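Local coordinates for protein AtFKBP42 (Arabidopsis thaliana, PDB 2F4E) that probably catalyses cis-trans isomerization of peptidyl-prolyl bonds as an FKBP-type immunophilin domain and takes part in regulating MDR-type ABC transporters, at residues C70-R75 with I95-G100; A76-S81 with A147-E152. All blocks are in the same frame, centred on the assembly; numbering follows the deposited sequence.

Contact 1. Residues C70-R75 with I95-G100; sequences CFLHYR and IELVLG
Cys70 and Leu97 bond to each other twice through their backbones, and Leu72 and Ile95 do the same. These are the two hydrogen-bonded pairs of two antiparallel strands, 70-75 and 95-98. Leu97 N to Cys70 O is the shortest bond, 2.7 Å and nearly straight at 169°. Between the two hydrogen-bonded pairs, Phe71 stands opposite Glu96 as a non-hydrogen-bonded pair, and Phe71 CA adds a CA-H...O contact to Ile95 O.

On the Phe71 face, the ring and the Glu96 chain run side by side. The extended Glu96 chain carries OE1 to 3.5 Å from Phe71 CE1, with ring and carboxylate planes 62° apart. Without the ring, as with an alanine here, the aliphatic part of Glu96 would probably lose its apolar neighbour and the carboxylate would be freer to swing.

The face of Cys70, Leu72, Ile95 and Leu97 is apolar. Leu72 CG lies 3.9 Å from Ile95 CG1, and Leu72 CD2 meets Leu97 CD2 at 4.1 Å. With Ile95 CG1 set between the backbone N and carbonyl carbon (chi1 59°), CD1 reaches the edge of the Tyr74 ring, 3.6 Å from CE2. Tyr74 OH bonds Glu86. Cys70 SG touches Leu99 CD1.

Val113 of helix 107-113 packs on Cys70, Leu72 and Leu97. One face thus supplies apolar packing against the helix, while on the other Phe71 lies along the Glu96 methylenes and the charge stays near the surface.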
loop_
_atom_site.group_PDB
_atom_site.type_symbol
_atom_site.label_atom_id
_atom_site.label_comp_id
_atom_site.label_asym_id
_atom_site.label_seq_id
_atom_site.Cartn_x
_atom_site.Cartn_y
_atom_site.Cartn_z
ATOM N N CYS A 70 8.300 8.881 2.322
ATOM C CA CYS A 70 6.857 8.999 2.240
ATOM C C CYS A 70 6.178 8.801 3.589
ATOM O O CYS A 70 6.512 7.899 4.355
ATOM C CB CYS A 70 6.318 7.969 1.247
ATOM S SG CYS A 70 7.338 7.759 -0.251
ATOM N N PHE A 71 5.217 9.666 3.866
ATOM C CA PHE A 71 4.438 9.579 5.089
ATOM C C PHE A 71 3.056 9.159 4.640
ATOM O O PHE A 71 2.473 9.786 3.751
ATOM C CB PHE A 71 4.428 10.930 5.792
ATOM C CG PHE A 71 5.730 11.250 6.455
ATOM C CD1 PHE A 71 6.081 10.634 7.654
ATOM C CD2 PHE A 71 6.641 12.099 5.844
ATOM C CE1 PHE A 71 7.330 10.861 8.236
ATOM C CE2 PHE A 71 7.889 12.330 6.416
ATOM C CZ PHE A 71 8.235 11.710 7.612
ATOM N N LEU A 72 2.541 8.084 5.233
ATOM C CA LEU A 72 1.240 7.587 4.823
ATOM C C LEU A 72 0.440 6.813 5.867
ATOM O O LEU A 72 0.978 6.299 6.851
ATOM C CB LEU A 72 1.419 6.709 3.579
ATOM C CG LEU A 72 2.166 5.394 3.829
ATOM C CD1 LEU A 72 1.201 4.244 3.769
ATOM C CD2 LEU A 72 3.249 5.213 2.801
ATOM N N HIS A 73 -0.863 6.758 5.625
ATOM C CA HIS A 73 -1.803 6.022 6.456
ATOM C C HIS A 73 -2.258 4.846 5.596
ATOM O O HIS A 73 -2.273 4.947 4.372
ATOM C CB HIS A 73 -3.025 6.873 6.788
ATOM C CG HIS A 73 -2.902 7.663 8.043
ATOM N ND1 HIS A 73 -2.512 7.097 9.248
ATOM C CD2 HIS A 73 -3.170 8.958 8.321
ATOM C CE1 HIS A 73 -2.549 8.007 10.193
ATOM N NE2 HIS A 73 -2.948 9.154 9.658
ATOM N N TYR A 74 -2.632 3.736 6.221
ATOM C CA TYR A 74 -3.106 2.598 5.447
ATOM C C TYR A 74 -3.727 1.478 6.269
ATOM O O TYR A 74 -3.470 1.341 7.464
ATOM C CB TYR A 74 -1.970 2.021 4.595
ATOM C CG TYR A 74 -1.035 1.073 5.318
ATOM C CD1 TYR A 74 -1.321 -0.291 5.414
ATOM C CD2 TYR A 74 0.139 1.539 5.907
ATOM C CE1 TYR A 74 -0.453 -1.158 6.077
ATOM C CE2 TYR A 74 1.003 0.687 6.566
ATOM C CZ TYR A 74 0.712 -0.661 6.655
ATOM O OH TYR A 74 1.577 -1.502 7.322
ATOM N N ARG A 75 -4.572 0.698 5.607
ATOM C CA ARG A 75 -5.207 -0.460 6.222
ATOM C C ARG A 75 -4.816 -1.630 5.344
ATOM O O ARG A 75 -4.621 -1.465 4.138
ATOM C CB ARG A 75 -6.729 -0.332 6.242
ATOM C CG ARG A 75 -7.252 0.784 7.111
ATOM C CD ARG A 75 -8.766 0.707 7.227
ATOM N NE ARG A 75 -9.296 1.789 8.047
ATOM C CZ ARG A 75 -9.613 3.001 7.604
ATOM N NH1 ARG A 75 -9.471 3.310 6.321
ATOM N NH2 ARG A 75 -10.040 3.916 8.463
ATOM N N ILE A 95 2.898 5.913 8.994
ATOM C CA ILE A 95 4.263 5.428 8.896
ATOM C C ILE A 95 5.122 6.235 7.955
ATOM O O ILE A 95 4.636 7.047 7.166
ATOM C CB ILE A 95 4.334 3.950 8.434
ATOM C CG1 ILE A 95 3.666 3.790 7.067
ATOM C CG2 ILE A 95 3.690 3.052 9.479
ATOM C CD1 ILE A 95 4.041 2.510 6.342
ATOM N N GLU A 96 6.420 6.006 8.069
ATOM C CA GLU A 96 7.403 6.655 7.222
ATOM C C GLU A 96 7.986 5.538 6.389
ATOM O O GLU A 96 8.583 4.612 6.922
ATOM C CB GLU A 96 8.503 7.290 8.064
ATOM C CG GLU A 96 9.602 7.953 7.258
ATOM C CD GLU A 96 10.612 8.669 8.140
ATOM O OE1 GLU A 96 10.201 9.201 9.194
ATOM O OE2 GLU A 96 11.811 8.688 7.786
ATOM N N LEU A 97 7.797 5.619 5.084
ATOM C CA LEU A 97 8.292 4.604 4.172
ATOM C C LEU A 97 9.329 5.209 3.232
ATOM O O LEU A 97 9.013 6.106 2.443
ATOM C CB LEU A 97 7.125 4.051 3.358
ATOM C CG LEU A 97 7.427 2.966 2.323
ATOM C CD1 LEU A 97 7.708 1.650 3.022
ATOM C CD2 LEU A 97 6.236 2.807 1.403
ATOM N N VAL A 98 10.565 4.730 3.319
ATOM C CA VAL A 98 11.614 5.239 2.442
ATOM C C VAL A 98 11.719 4.321 1.228
ATOM O O VAL A 98 12.195 3.190 1.323
ATOM C CB VAL A 98 12.986 5.318 3.163
ATOM C CG1 VAL A 98 14.054 5.813 2.209
ATOM C CG2 VAL A 98 12.894 6.254 4.359
ATOM N N LEU A 99 11.233 4.805 0.094
ATOM C CA LEU A 99 11.268 4.044 -1.144
ATOM C C LEU A 99 12.683 3.570 -1.461
ATOM O O LEU A 99 13.624 4.369 -1.485
ATOM C CB LEU A 99 10.744 4.914 -2.278
ATOM C CG LEU A 99 9.256 5.223 -2.126
ATOM C CD1 LEU A 99 8.842 6.403 -3.011
ATOM C CD2 LEU A 99 8.476 3.980 -2.470
ATOM N N GLY A 100 12.830 2.268 -1.702
ATOM C CA GLY A 100 14.134 1.714 -2.004
ATOM C C GLY A 100 14.761 1.083 -0.770
ATOM O O GLY A 100 15.732 0.335 -0.869
#

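Contact 2. Residues A76-S81 with A147-E152; sequences AWTKNS and ADLLYE
Lys79 N donates to Asp148 O at 2.8 Å and 169°, tilted from the carbonyl plane. The bond ties the two chains together just beyond the paired strands. Lys79 CB and CG also lie against that oxygen. The lysine chain bends at CG (chi2 -92°) and turns back along the other strand, so that CE comes 3.6 Å from Leu149 O. Its NZ bonds His125. A water accepts from Asp148 N and donates to Asn80 OD1, though Asn80 is poorly ordered.

Between the strands, Trp77 and Leu150 form a hydrogen-bonded antiparallel pair. Trp77 N reaches Leu150 O at 3.0 Å, and Leu150 N returns to Trp77 O at 2.8 Å. Their side chains share a face, where Leu150 CD2 approaches Trp77 CE3 to 4.0 Å. Glu152 lies at the indole edge: its CB is 3.7 Å from Trp77 CZ3, and OE1 is 3.4 Å from CH2. The ring and carboxylate planes are 16° apart. Arg75 forms a salt bridge with the same OE1.

The face of Ala76, Thr78, Leu149 and Tyr151 is closely packed too. Ala76 CB touches the Tyr151 ring at CE1, 3.7 Å away, and Leu149 CD2 fits beside Thr78 CG2.

Backbone bonds therefore set the pairing of two neighbouring strands of the FKBP sheet. The buried Glu152 charge is probably balanced by Arg75, while its oxygen also meets the indole's weakly positive C-H edge.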
loop_
_atom_site.group_PDB
_atom_site.type_symbol
_atom_site.label_atom_id
_atom_site.label_comp_id
_atom_site.label_asym_id
_atom_site.label_seq_id
_atom_site.Cartn_x
_atom_site.Cartn_y
_atom_site.Cartn_z
ATOM N N ALA A 76 -4.683 -2.804 5.939
ATOM C CA ALA A 76 -4.309 -3.970 5.168
ATOM C C ALA A 76 -5.244 -5.123 5.480
ATOM O O ALA A 76 -5.581 -5.371 6.641
ATOM C CB ALA A 76 -2.874 -4.352 5.462
ATOM N N TRP A 77 -5.659 -5.822 4.436
ATOM C CA TRP A 77 -6.581 -6.942 4.566
ATOM C C TRP A 77 -6.058 -8.113 3.744
ATOM O O TRP A 77 -5.557 -7.922 2.628
ATOM C CB TRP A 77 -7.952 -6.573 3.989
ATOM C CG TRP A 77 -8.788 -5.616 4.757
ATOM C CD1 TRP A 77 -9.613 -5.911 5.804
ATOM C CD2 TRP A 77 -8.933 -4.216 4.512
ATOM N NE1 TRP A 77 -10.263 -4.783 6.224
ATOM C CE2 TRP A 77 -9.864 -3.726 5.450
ATOM C CE3 TRP A 77 -8.365 -3.324 3.589
ATOM C CZ2 TRP A 77 -10.242 -2.390 5.495
ATOM C CZ3 TRP A 77 -8.744 -1.997 3.636
ATOM C CH2 TRP A 77 -9.674 -1.542 4.584
ATOM N N THR A 78 -6.167 -9.320 4.288
ATOM C CA THR A 78 -5.775 -10.512 3.552
ATOM C C THR A 78 -6.963 -10.697 2.613
ATOM O O THR A 78 -8.118 -10.600 3.034
ATOM C CB THR A 78 -5.675 -11.747 4.448
ATOM O OG1 THR A 78 -6.798 -11.800 5.340
ATOM C CG2 THR A 78 -4.385 -11.715 5.255
ATOM N N LYS A 79 -6.683 -10.933 1.342
ATOM C CA LYS A 79 -7.735 -11.103 0.341
ATOM C C LYS A 79 -8.681 -12.265 0.562
ATOM O O LYS A 79 -9.863 -12.127 0.344
ATOM C CB LYS A 79 -7.103 -11.248 -1.042
ATOM C CG LYS A 79 -6.534 -9.982 -1.617
ATOM C CD LYS A 79 -7.560 -9.264 -2.464
ATOM C CE LYS A 79 -6.890 -8.273 -3.395
ATOM N NZ LYS A 79 -7.812 -7.880 -4.505
ATOM N N ASN A 80 -8.176 -13.395 1.026
ATOM C CA ASN A 80 -9.074 -14.521 1.162
ATOM C C ASN A 80 -9.892 -14.763 2.420
ATOM O O ASN A 80 -10.586 -15.787 2.524
ATOM C CB ASN A 80 -8.378 -15.810 0.725
ATOM C CG ASN A 80 -8.466 -16.017 -0.785
ATOM O OD1 ASN A 80 -7.672 -15.469 -1.555
ATOM N ND2 ASN A 80 -9.457 -16.792 -1.216
ATOM N N SER A 81 -9.840 -13.848 3.378
ATOM C CA SER A 81 -10.670 -13.993 4.574
ATOM C C SER A 81 -11.196 -12.589 4.854
ATOM O O SER A 81 -12.180 -12.404 5.567
ATOM C CB SER A 81 -9.849 -14.501 5.754
ATOM O OG SER A 81 -8.865 -13.550 6.140
ATOM N N ALA A 147 -0.608 -15.444 0.828
ATOM C CA ALA A 147 -1.852 -14.699 0.974
ATOM C C ALA A 147 -1.834 -13.349 0.256
ATOM O O ALA A 147 -1.125 -12.429 0.667
ATOM C CB ALA A 147 -2.165 -14.497 2.459
ATOM N N ASP A 148 -2.612 -13.229 -0.816
ATOM C CA ASP A 148 -2.677 -11.966 -1.536
ATOM C C ASP A 148 -3.268 -10.939 -0.591
ATOM O O ASP A 148 -4.089 -11.274 0.254
ATOM C CB ASP A 148 -3.551 -12.086 -2.788
ATOM C CG ASP A 148 -2.830 -12.766 -3.937
ATOM O OD1 ASP A 148 -1.587 -12.663 -3.982
ATOM O OD2 ASP A 148 -3.488 -13.402 -4.788
ATOM N N LEU A 149 -2.850 -9.691 -0.738
ATOM C CA LEU A 149 -3.317 -8.636 0.134
ATOM C C LEU A 149 -3.989 -7.475 -0.571
ATOM O O LEU A 149 -3.863 -7.286 -1.789
ATOM C CB LEU A 149 -2.140 -8.093 0.934
ATOM C CG LEU A 149 -1.266 -9.080 1.706
ATOM C CD1 LEU A 149 -0.216 -8.289 2.458
ATOM C CD2 LEU A 149 -2.111 -9.892 2.672
ATOM N N LEU A 150 -4.700 -6.692 0.231
ATOM C CA LEU A 150 -5.377 -5.501 -0.236
ATOM C C LEU A 150 -4.928 -4.378 0.684
ATOM O O LEU A 150 -4.812 -4.563 1.899
ATOM C CB LEU A 150 -6.896 -5.636 -0.135
ATOM C CG LEU A 150 -7.638 -4.348 -0.520
ATOM C CD1 LEU A 150 -7.513 -4.142 -2.002
ATOM C CD2 LEU A 150 -9.096 -4.414 -0.140
ATOM N N TYR A 151 -4.664 -3.221 0.102
ATOM C CA TYR A 151 -4.260 -2.064 0.880
ATOM C C TYR A 151 -5.110 -0.870 0.502
ATOM O O TYR A 151 -5.474 -0.682 -0.651
ATOM C CB TYR A 151 -2.803 -1.690 0.624
ATOM C CG TYR A 151 -1.762 -2.678 1.078
ATOM C CD1 TYR A 151 -1.397 -2.783 2.416
ATOM C CD2 TYR A 151 -1.082 -3.455 0.147
ATOM C CE1 TYR A 151 -0.360 -3.632 2.805
ATOM C CE2 TYR A 151 -0.056 -4.298 0.520
ATOM C CZ TYR A 151 0.299 -4.385 1.837
ATOM O OH TYR A 151 1.323 -5.228 2.157
ATOM N N GLU A 152 -5.440 -0.074 1.503
ATOM C CA GLU A 152 -6.192 1.141 1.293
ATOM C C GLU A 152 -5.181 2.133 1.823
ATOM O O GLU A 152 -5.029 2.293 3.038
ATOM C CB GLU A 152 -7.462 1.167 2.139
ATOM C CG GLU A 152 -8.318 2.396 1.877
ATOM C CD GLU A 152 -9.386 2.646 2.940
ATOM O OE1 GLU A 152 -9.585 1.809 3.839
ATOM O OE2 GLU A 152 -10.046 3.704 2.866
HETATM O O HOH W 1 -4.530 -15.234 -1.392
#

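Overall arrangement
Both contacts use strand 69-78, one of the two longest strands of the antiparallel FKBP sheet. Residues 70-75 pair with strand 95-98 in contact 1, and residues 76-81 meet strand 149-158 in contact 2. Their centres are about 18 Å apart, on opposite sides of the chain's centre. Along the chain the order is 70-75, 76-81, 95-100, 147-152, so the segments of the two contacts alternate. Arg75 NH1 and Glu152 OE1 join them through a salt bridge of 2.9 Å, and Tyr74 packs on Tyr151. Strand 69-78 thus pairs with strand 95-98 and with strand 149-158, far later in the chain, bringing distant parts of the sequence into one curved sheet.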